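Local coordinates for long form salivary protein D7L1 (PDB 3NHI) that binds and sequesters cysteinyl leukotrienes and thromboxane A2 analogues in mosquito saliva, modulating blood feeding by blunting the host response, at residues R17-H22 against H49-C54; W39-N44 against A115-H120; F69-I74 against A98-N103. All coordinates share one frame; numbering follows the deposited sequence.

Interaction 1: R17-H22 against H49-C54; sequences RCYEDH and HCYAKC. With EAH ((5S,7E,9E,11Z,14Z)-5-hydroxyicosa-7,9,11,14-tetraenoic acid), chain B.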
# COMPACT_ATOMS: atom_id res chain seq x y z
N ARG A 17 3.18 -3.73 -3.06
CA ARG A 17 4.29 -3.71 -2.11
C ARG A 17 4.97 -5.07 -2.04
O ARG A 17 6.20 -5.16 -1.97
CB ARG A 17 3.85 -3.22 -0.73
CG ARG A 17 4.92 -3.30 0.35
CD ARG A 17 6.20 -2.54 -0.01
NE ARG A 17 7.08 -2.49 1.15
CZ ARG A 17 7.12 -1.49 2.03
NH1 ARG A 17 6.33 -0.44 1.88
NH2 ARG A 17 7.94 -1.56 3.07
N CYS A 18 4.18 -6.14 -2.10
CA CYS A 18 4.77 -7.48 -2.11
C CYS A 18 5.56 -7.73 -3.39
O CYS A 18 6.63 -8.34 -3.32
CB CYS A 18 3.72 -8.55 -1.87
SG CYS A 18 3.06 -8.56 -0.19
N TYR A 19 5.07 -7.26 -4.54
CA TYR A 19 5.86 -7.32 -5.77
C TYR A 19 7.18 -6.58 -5.58
O TYR A 19 8.25 -7.10 -5.91
CB TYR A 19 5.11 -6.71 -6.96
CG TYR A 19 4.18 -7.62 -7.74
CD1 TYR A 19 4.47 -7.98 -9.05
CD2 TYR A 19 2.98 -8.07 -7.19
CE1 TYR A 19 3.62 -8.78 -9.79
CE2 TYR A 19 2.11 -8.88 -7.92
CZ TYR A 19 2.44 -9.23 -9.21
OH TYR A 19 1.59 -10.03 -9.93
N GLU A 20 7.13 -5.37 -5.04
CA GLU A 20 8.35 -4.58 -4.84
C GLU A 20 9.37 -5.31 -3.97
O GLU A 20 10.58 -5.27 -4.23
CB GLU A 20 8.03 -3.22 -4.22
CG GLU A 20 7.33 -2.26 -5.16
CD GLU A 20 6.88 -0.98 -4.48
OE1 GLU A 20 6.20 -0.19 -5.16
OE2 GLU A 20 7.19 -0.77 -3.28
N ASP A 21 8.87 -5.97 -2.93
CA ASP A 21 9.77 -6.56 -1.95
C ASP A 21 10.23 -7.97 -2.31
O ASP A 21 11.17 -8.48 -1.70
CB ASP A 21 9.14 -6.50 -0.57
CG ASP A 21 9.10 -5.08 -0.01
OD1 ASP A 21 9.68 -4.17 -0.64
OD2 ASP A 21 8.50 -4.89 1.04
N HIS A 22 9.59 -8.59 -3.30
CA HIS A 22 9.91 -9.99 -3.63
C HIS A 22 10.29 -10.29 -5.07
O HIS A 22 10.92 -11.30 -5.33
CB HIS A 22 8.79 -10.92 -3.13
CG HIS A 22 8.62 -10.86 -1.66
ND1 HIS A 22 9.43 -11.56 -0.79
CD2 HIS A 22 7.82 -10.09 -0.88
CE1 HIS A 22 9.11 -11.26 0.45
NE2 HIS A 22 8.13 -10.37 0.43
N HIS A 49 7.73 -18.50 -2.46
CA HIS A 49 7.28 -18.82 -1.10
C HIS A 49 7.12 -17.55 -0.28
O HIS A 49 6.08 -17.35 0.36
CB HIS A 49 8.23 -19.76 -0.35
CG HIS A 49 8.49 -21.06 -1.05
ND1 HIS A 49 9.62 -21.81 -0.79
CD2 HIS A 49 7.79 -21.75 -1.98
CE1 HIS A 49 9.60 -22.91 -1.53
NE2 HIS A 49 8.50 -22.89 -2.27
N CYS A 50 8.13 -16.68 -0.31
CA CYS A 50 8.05 -15.49 0.52
C CYS A 50 7.12 -14.44 -0.05
O CYS A 50 6.54 -13.65 0.70
CB CYS A 50 9.44 -14.92 0.81
SG CYS A 50 10.44 -15.97 1.90
N TYR A 51 6.96 -14.43 -1.37
CA TYR A 51 5.93 -13.60 -1.98
C TYR A 51 4.54 -14.00 -1.46
O TYR A 51 3.75 -13.15 -1.05
CB TYR A 51 6.00 -13.66 -3.51
CG TYR A 51 4.84 -12.95 -4.16
CD1 TYR A 51 4.77 -11.56 -4.16
CD2 TYR A 51 3.84 -13.67 -4.80
CE1 TYR A 51 3.70 -10.90 -4.77
CE2 TYR A 51 2.77 -13.03 -5.40
CZ TYR A 51 2.71 -11.65 -5.38
OH TYR A 51 1.64 -11.03 -5.98
N ALA A 52 4.26 -15.30 -1.45
CA ALA A 52 3.00 -15.81 -0.93
C ALA A 52 2.79 -15.41 0.53
O ALA A 52 1.71 -14.94 0.90
CB ALA A 52 2.93 -17.32 -1.08
N LYS A 53 3.82 -15.57 1.36
CA LYS A 53 3.74 -15.16 2.76
C LYS A 53 3.44 -13.66 2.86
O LYS A 53 2.61 -13.25 3.67
CB LYS A 53 5.02 -15.52 3.52
CG LYS A 53 4.99 -14.99 4.95
CD LYS A 53 6.13 -15.52 5.82
CE LYS A 53 6.01 -14.97 7.23
NZ LYS A 53 7.05 -15.50 8.16
N CYS A 54 4.10 -12.86 2.03
CA CYS A 54 3.87 -11.42 2.02
C CYS A 54 2.40 -11.08 1.75
O CYS A 54 1.80 -10.26 2.45
CB CYS A 54 4.79 -10.76 1.00
SG CYS A 54 4.70 -8.96 0.95
O1 EAH B . -6.80 -2.94 -10.28
C1 EAH B . -6.07 -3.97 -10.25
O2 EAH B . -4.97 -4.03 -10.85
C2 EAH B . -6.53 -5.16 -9.44
C3 EAH B . -5.73 -6.41 -9.78
C4 EAH B . -4.55 -6.60 -8.83
C5 EAH B . -3.75 -7.83 -9.23
O3 EAH B . -4.45 -8.92 -8.92
C6 EAH B . -2.42 -7.85 -8.48
C7 EAH B . -1.66 -9.14 -8.73
C8 EAH B . -1.67 -10.01 -7.49
C9 EAH B . -1.14 -11.33 -7.80
C10 EAH B . -1.31 -12.16 -6.78
C11 EAH B . -0.77 -13.47 -7.14
C12 EAH B . -0.85 -14.55 -6.37
C13 EAH B . -1.50 -14.55 -5.00
C14 EAH B . -0.42 -14.33 -3.97
C15 EAH B . -0.33 -14.99 -2.81
C16 EAH B . -1.33 -16.04 -2.37
C17 EAH B . -2.30 -15.41 -1.39
C18 EAH B . -3.56 -14.94 -2.09
C19 EAH B . -4.68 -14.72 -1.09
C20 EAH B . -5.91 -14.16 -1.78
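The His22 ring carries backbone of helix 46-58 on one face: Cys50 O and Tyr51 N both sit over it toward the rim, and Tyr51 CA makes a CH-pi contact 4.1 Å from the centroid of the His22 ring. The carbonyl oxygen of Cys18, one turn back on the same helix, lies in the plane at its edge, and Cys54 SG also approaches edgewise. Cys54 CB comes in obliquely, 3.4 Å from His22 NE2. The other pair of flat groups is Tyr19 and Tyr51, an offset T-shaped stack in which the edge of Tyr51 is turned toward the face of Tyr19, centroids 5.4 Å apart and planes at 86°. The Tyr51 hydroxyl is pressed close, OH 2.9 Å from Tyr19 CE2. Tyr51 has CG anti to the backbone N (chi1 173°), which swings the ring along helix 8-22, where CE1 lies 3.7 Å from Cys18 CB. Beside the His22 ring runs the Cys18-Cys54 disulfide, SG to SG 2.0 Å, with a left-handed torsion of -87°. Together with Cys50-Cys109 it keeps two of the disulfides of classical odorant-binding proteins, in which two cysteines one helical turn apart tie one helix to two others. The two tyrosines also line the lipid pocket, Tyr51 OH 3.3 Å from EAH C10 and Tyr19 OH 3.6 Å from EAH C7. Tyr19 OH is hydrogen-bonded to Asn37, and Trp36 stacks on Tyr51. Buried Tyr51 OH, by contrast, has no hydrogen-bonding partner in the model and faces the unsaturated chain. The two near-antiparallel helices are therefore joined by one covalent bond and by aromatic and apolar packing, and the two tyrosines probably meet the lipid chain here mainly by van der Waals contact.

Interaction 2: W39-N44 against A115-H120; sequences WRLEPN and AYLPVH. With EAH ((5S,7E,9E,11Z,14Z)-5-hydroxyicosa-7,9,11,14-tetraenoic acid), chain B.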
# COMPACT_ATOMS: atom_id res chain seq x y z
N TRP A 39 -1.87 -15.04 -11.20
CA TRP A 39 -2.27 -15.66 -9.93
C TRP A 39 -1.86 -17.14 -9.85
O TRP A 39 -2.59 -17.99 -9.33
CB TRP A 39 -3.76 -15.42 -9.62
CG TRP A 39 -4.02 -14.03 -9.10
CD1 TRP A 39 -3.87 -12.85 -9.78
CD2 TRP A 39 -4.47 -13.69 -7.79
NE1 TRP A 39 -4.20 -11.79 -8.97
CE2 TRP A 39 -4.57 -12.27 -7.73
CE3 TRP A 39 -4.79 -14.43 -6.64
CZ2 TRP A 39 -5.00 -11.59 -6.58
CZ3 TRP A 39 -5.22 -13.75 -5.49
CH2 TRP A 39 -5.31 -12.35 -5.47
N ARG A 40 -0.69 -17.43 -10.40
CA ARG A 40 -0.09 -18.75 -10.29
C ARG A 40 1.01 -18.68 -9.25
O ARG A 40 1.92 -17.85 -9.35
CB ARG A 40 0.45 -19.20 -11.64
CG ARG A 40 -0.65 -19.48 -12.66
CD ARG A 40 -0.08 -19.75 -14.04
NE ARG A 40 0.63 -21.02 -14.09
CZ ARG A 40 1.23 -21.51 -15.18
NH1 ARG A 40 1.22 -20.83 -16.32
NH2 ARG A 40 1.85 -22.68 -15.11
N LEU A 41 0.91 -19.53 -8.23
CA LEU A 41 1.93 -19.58 -7.17
C LEU A 41 3.10 -20.45 -7.60
O LEU A 41 3.36 -21.52 -7.03
CB LEU A 41 1.32 -20.01 -5.84
CG LEU A 41 0.42 -18.99 -5.14
CD1 LEU A 41 -0.14 -19.59 -3.85
CD2 LEU A 41 1.18 -17.71 -4.84
N GLU A 42 3.79 -19.97 -8.63
CA GLU A 42 4.87 -20.67 -9.29
C GLU A 42 5.94 -19.64 -9.65
O GLU A 42 5.64 -18.45 -9.78
CB GLU A 42 4.37 -21.35 -10.57
CG GLU A 42 3.27 -22.38 -10.39
CD GLU A 42 2.58 -22.72 -11.70
OE1 GLU A 42 3.28 -22.95 -12.71
OE2 GLU A 42 1.34 -22.78 -11.71
N PRO A 43 7.21 -20.08 -9.81
CA PRO A 43 7.69 -21.45 -9.58
C PRO A 43 7.75 -21.80 -8.10
O PRO A 43 7.60 -20.93 -7.25
CB PRO A 43 9.11 -21.42 -10.16
CG PRO A 43 9.53 -20.03 -10.05
CD PRO A 43 8.29 -19.20 -10.27
N ASN A 44 7.95 -23.08 -7.81
CA ASN A 44 8.02 -23.56 -6.44
C ASN A 44 9.43 -23.35 -5.87
O ASN A 44 10.23 -24.28 -5.75
CB ASN A 44 7.61 -25.04 -6.39
CG ASN A 44 7.63 -25.63 -4.99
OD1 ASN A 44 7.60 -24.91 -3.99
ND2 ASN A 44 7.69 -26.95 -4.92
N ALA A 115 1.13 -24.92 3.02
CA ALA A 115 -0.21 -25.01 3.60
C ALA A 115 -1.26 -24.34 2.71
O ALA A 115 -2.36 -24.88 2.54
CB ALA A 115 -0.24 -24.39 5.00
N TYR A 116 -0.92 -23.18 2.16
CA TYR A 116 -1.90 -22.41 1.41
C TYR A 116 -2.09 -22.90 -0.03
O TYR A 116 -3.16 -22.72 -0.61
CB TYR A 116 -1.61 -20.90 1.46
CG TYR A 116 -2.76 -20.09 0.91
CD1 TYR A 116 -3.95 -19.97 1.62
CD2 TYR A 116 -2.68 -19.49 -0.36
CE1 TYR A 116 -5.03 -19.25 1.10
CE2 TYR A 116 -3.74 -18.78 -0.89
CZ TYR A 116 -4.90 -18.66 -0.16
OH TYR A 116 -5.97 -17.97 -0.70
N LEU A 117 -1.06 -23.54 -0.60
CA LEU A 117 -1.10 -23.91 -2.01
C LEU A 117 -2.35 -24.65 -2.48
O LEU A 117 -2.96 -24.22 -3.45
CB LEU A 117 0.18 -24.66 -2.42
CG LEU A 117 0.34 -24.93 -3.93
CD1 LEU A 117 0.39 -23.64 -4.75
CD2 LEU A 117 1.56 -25.79 -4.21
N PRO A 118 -2.77 -25.73 -1.79
CA PRO A 118 -4.00 -26.38 -2.27
C PRO A 118 -5.26 -25.53 -2.08
O PRO A 118 -6.21 -25.64 -2.86
CB PRO A 118 -4.08 -27.67 -1.44
CG PRO A 118 -3.24 -27.41 -0.24
CD PRO A 118 -2.15 -26.49 -0.69
N VAL A 119 -5.26 -24.70 -1.04
CA VAL A 119 -6.38 -23.77 -0.82
C VAL A 119 -6.46 -22.78 -1.99
O VAL A 119 -7.54 -22.55 -2.55
CB VAL A 119 -6.24 -23.02 0.52
CG1 VAL A 119 -7.46 -22.11 0.75
CG2 VAL A 119 -6.09 -24.02 1.68
N HIS A 120 -5.31 -22.23 -2.36
CA HIS A 120 -5.20 -21.37 -3.53
C HIS A 120 -5.66 -22.07 -4.79
O HIS A 120 -6.46 -21.52 -5.57
CB HIS A 120 -3.75 -20.90 -3.69
CG HIS A 120 -3.53 -20.06 -4.90
ND1 HIS A 120 -3.82 -18.71 -4.94
CD2 HIS A 120 -3.04 -20.38 -6.13
CE1 HIS A 120 -3.52 -18.24 -6.14
NE2 HIS A 120 -3.05 -19.23 -6.88
O1 EAH B . -6.80 -2.94 -10.28
C1 EAH B . -6.07 -3.97 -10.25
O2 EAH B . -4.97 -4.03 -10.85
C2 EAH B . -6.53 -5.16 -9.44
C3 EAH B . -5.73 -6.41 -9.78
C4 EAH B . -4.55 -6.60 -8.83
C5 EAH B . -3.75 -7.83 -9.23
O3 EAH B . -4.45 -8.92 -8.92
C6 EAH B . -2.42 -7.85 -8.48
C7 EAH B . -1.66 -9.14 -8.73
C8 EAH B . -1.67 -10.01 -7.49
C9 EAH B . -1.14 -11.33 -7.80
C10 EAH B . -1.31 -12.16 -6.78
C11 EAH B . -0.77 -13.47 -7.14
C12 EAH B . -0.85 -14.55 -6.37
C13 EAH B . -1.50 -14.55 -5.00
C14 EAH B . -0.42 -14.33 -3.97
C15 EAH B . -0.33 -14.99 -2.81
C16 EAH B . -1.33 -16.04 -2.37
C17 EAH B . -2.30 -15.41 -1.39
C18 EAH B . -3.56 -14.94 -2.09
C19 EAH B . -4.68 -14.72 -1.09
C20 EAH B . -5.91 -14.16 -1.78
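Leu41 lays its CD1 methyl over one face of the His120 ring, a CH-pi contact 3.8 Å from the centroid of His120 and 20° off the ring normal. The loop that carries it follows a Schellman motif, with Trp39 as the C-prime residue ending helix 28-37, and Leu41 is itself the centre of an inverse gamma turn. The same imidazole uses its edge as well: NE2 donates to Trp39 O at 2.8 Å, with the acceptor almost exactly in the ring plane but the donor well above the carbonyl plane. With CG anti to the backbone N (chi1 177°), His120 reaches out from helix 109-130 to the loop, and its CE1 meets the edge of the Trp39 indole. Leu117 CD1 packs on Leu41 CB at 3.9 Å, and the edge of the Tyr116 ring touches Leu41 CD1 more loosely. Leu41 CD2, the other branch, points to the lipid, 3.7 Å from EAH C15. Tyr116 OH, hydrogen-bonded to Tyr95, lies near the lipid tail. Trp39 presents a face to the chain, EAH C10 sitting over its centre, while its indole NE1 donates to the hydroxyl EAH O3 at 2.9 Å and 154°.

Interaction 3: F69-I74 against A98-N103; sequences FKSDRI and ALAAAN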
# COMPACT_ATOMS: atom_id res chain seq x y z
N PHE A 69 -3.60 -18.96 10.50
CA PHE A 69 -4.55 -18.61 9.45
C PHE A 69 -5.86 -18.20 10.12
O PHE A 69 -6.36 -18.89 11.02
CB PHE A 69 -4.77 -19.80 8.50
CG PHE A 69 -3.60 -20.09 7.61
CD1 PHE A 69 -3.32 -19.27 6.52
CD2 PHE A 69 -2.77 -21.18 7.85
CE1 PHE A 69 -2.23 -19.53 5.68
CE2 PHE A 69 -1.69 -21.46 7.01
CZ PHE A 69 -1.42 -20.63 5.93
N LYS A 70 -6.38 -17.06 9.70
CA LYS A 70 -7.54 -16.47 10.34
C LYS A 70 -8.80 -16.74 9.53
O LYS A 70 -9.33 -15.86 8.83
CB LYS A 70 -7.30 -14.97 10.54
CG LYS A 70 -6.05 -14.67 11.37
CD LYS A 70 -6.19 -15.16 12.81
CE LYS A 70 -7.20 -14.32 13.57
NZ LYS A 70 -7.42 -14.81 14.96
N SER A 71 -9.30 -17.97 9.64
CA SER A 71 -10.40 -18.46 8.80
C SER A 71 -11.65 -17.59 8.86
O SER A 71 -12.32 -17.39 7.85
CB SER A 71 -10.76 -19.91 9.16
OG SER A 71 -11.36 -20.01 10.45
N ASP A 72 -11.97 -17.07 10.04
CA ASP A 72 -13.22 -16.34 10.21
C ASP A 72 -13.21 -14.96 9.56
O ASP A 72 -14.25 -14.33 9.41
CB ASP A 72 -13.62 -16.25 11.69
CG ASP A 72 -14.10 -17.58 12.27
OD1 ASP A 72 -14.13 -18.62 11.58
OD2 ASP A 72 -14.45 -17.57 13.46
N ARG A 73 -12.02 -14.50 9.16
CA ARG A 73 -11.92 -13.22 8.46
C ARG A 73 -12.43 -13.31 7.03
O ARG A 73 -12.85 -12.30 6.47
CB ARG A 73 -10.49 -12.68 8.48
CG ARG A 73 -10.04 -12.27 9.88
CD ARG A 73 -8.61 -11.77 9.89
NE ARG A 73 -8.18 -11.41 11.24
CZ ARG A 73 -6.94 -11.02 11.55
NH1 ARG A 73 -6.00 -10.98 10.63
NH2 ARG A 73 -6.64 -10.69 12.79
N ILE A 74 -12.43 -14.51 6.47
CA ILE A 74 -12.86 -14.68 5.08
C ILE A 74 -14.34 -14.31 4.89
O ILE A 74 -14.68 -13.54 4.00
CB ILE A 74 -12.47 -16.09 4.52
CG1 ILE A 74 -11.03 -16.06 4.00
CG2 ILE A 74 -13.41 -16.54 3.39
CD1 ILE A 74 -9.99 -15.63 5.03
N ALA A 98 -11.52 -24.64 4.38
CA ALA A 98 -10.20 -25.06 3.90
C ALA A 98 -9.07 -24.34 4.63
O ALA A 98 -8.04 -24.95 4.97
CB ALA A 98 -10.09 -24.86 2.39
N LEU A 99 -9.26 -23.06 4.92
CA LEU A 99 -8.28 -22.31 5.72
C LEU A 99 -8.18 -22.79 7.16
O LEU A 99 -7.09 -22.82 7.76
CB LEU A 99 -8.58 -20.81 5.69
CG LEU A 99 -8.07 -20.13 4.42
CD1 LEU A 99 -8.70 -18.78 4.29
CD2 LEU A 99 -6.54 -20.00 4.46
N ALA A 100 -9.32 -23.17 7.73
CA ALA A 100 -9.34 -23.71 9.09
C ALA A 100 -8.57 -25.03 9.20
O ALA A 100 -8.07 -25.38 10.27
CB ALA A 100 -10.78 -23.87 9.60
N ALA A 101 -8.48 -25.77 8.09
CA ALA A 101 -7.73 -27.03 8.08
C ALA A 101 -6.23 -26.83 7.93
O ALA A 101 -5.44 -27.73 8.22
CB ALA A 101 -8.23 -27.93 6.96
N ALA A 102 -5.83 -25.65 7.46
CA ALA A 102 -4.45 -25.39 7.08
C ALA A 102 -3.55 -25.28 8.31
O ALA A 102 -3.92 -24.66 9.31
CB ALA A 102 -4.35 -24.15 6.22
N ASN A 103 -2.35 -25.85 8.20
CA ASN A 103 -1.38 -25.88 9.30
C ASN A 103 -0.21 -24.95 8.98
O ASN A 103 0.59 -25.23 8.09
CB ASN A 103 -0.88 -27.31 9.52
CG ASN A 103 0.00 -27.46 10.75
OD1 ASN A 103 0.38 -26.49 11.41
ND2 ASN A 103 0.33 -28.71 11.08
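Phe69 overlaps the end of helix 89-101 with one side of its ring: CD1 meets Leu99 CD2 at 3.9 Å and CD2 meets Ala102 CB at 3.7 Å, both obliquely, while the backbone carbon of Asn103 lies at the ring edge. The Phe69 and Leu99 side chains cross at about a right angle. Leu99 has CG anti to its carbonyl carbon (chi1 -81°) and splits its two methyls between neighbours, CD2 going to Phe69 and CD1 to Ile74. The latter pair is tight, Ile74 CD1 standing 3.5 Å from Leu99 CD1, and these side chains also run crosswise. A type I beta turn from Lys70 to Arg73 links Phe69 to Ile74 and brings Ser71 CB 3.8 Å from Ala100 N and 4.0 Å from Ala100 CB. Asp72 OD1 is hydrogen-bonded to Gln96, one helical turn before Ala100. Phe69 also packs on Leu112 of helix 109-130, while Ile74 rests on Val92 and Tyr95, so the turn is seated against two helices. The small side chains of Ala100 and Ala102 are consistent with the close approach of the turn to the helix end. Between the two segments the contact is van der Waals packing, chiefly of apolar groups, with the Asp72-Gln96 bond adding a polar tie to the same helix.

How the interactions relate
From the N terminus, interaction 1 ties helix 8-22 to helix 46-58 and closes a loop that contains helix 28-37. Interaction 2 starts inside that loop, at 39-44, and ends beyond it on helix 109-130, so the two cross; they touch through a probable hydrogen bond, His49 NE2 to Asn44 OD1 at 2.8 Å, and share the lipid EAH. Interaction 3 comes after interaction 1 has closed and lies wholly between the segments of interaction 2, joining the start of helix 73-85 to the end of helix 89-101. It meets interaction 2 where Phe69 and Asn103 pack on Ala115, and Leu99 on Tyr116, which places it one layer behind the pocket wall.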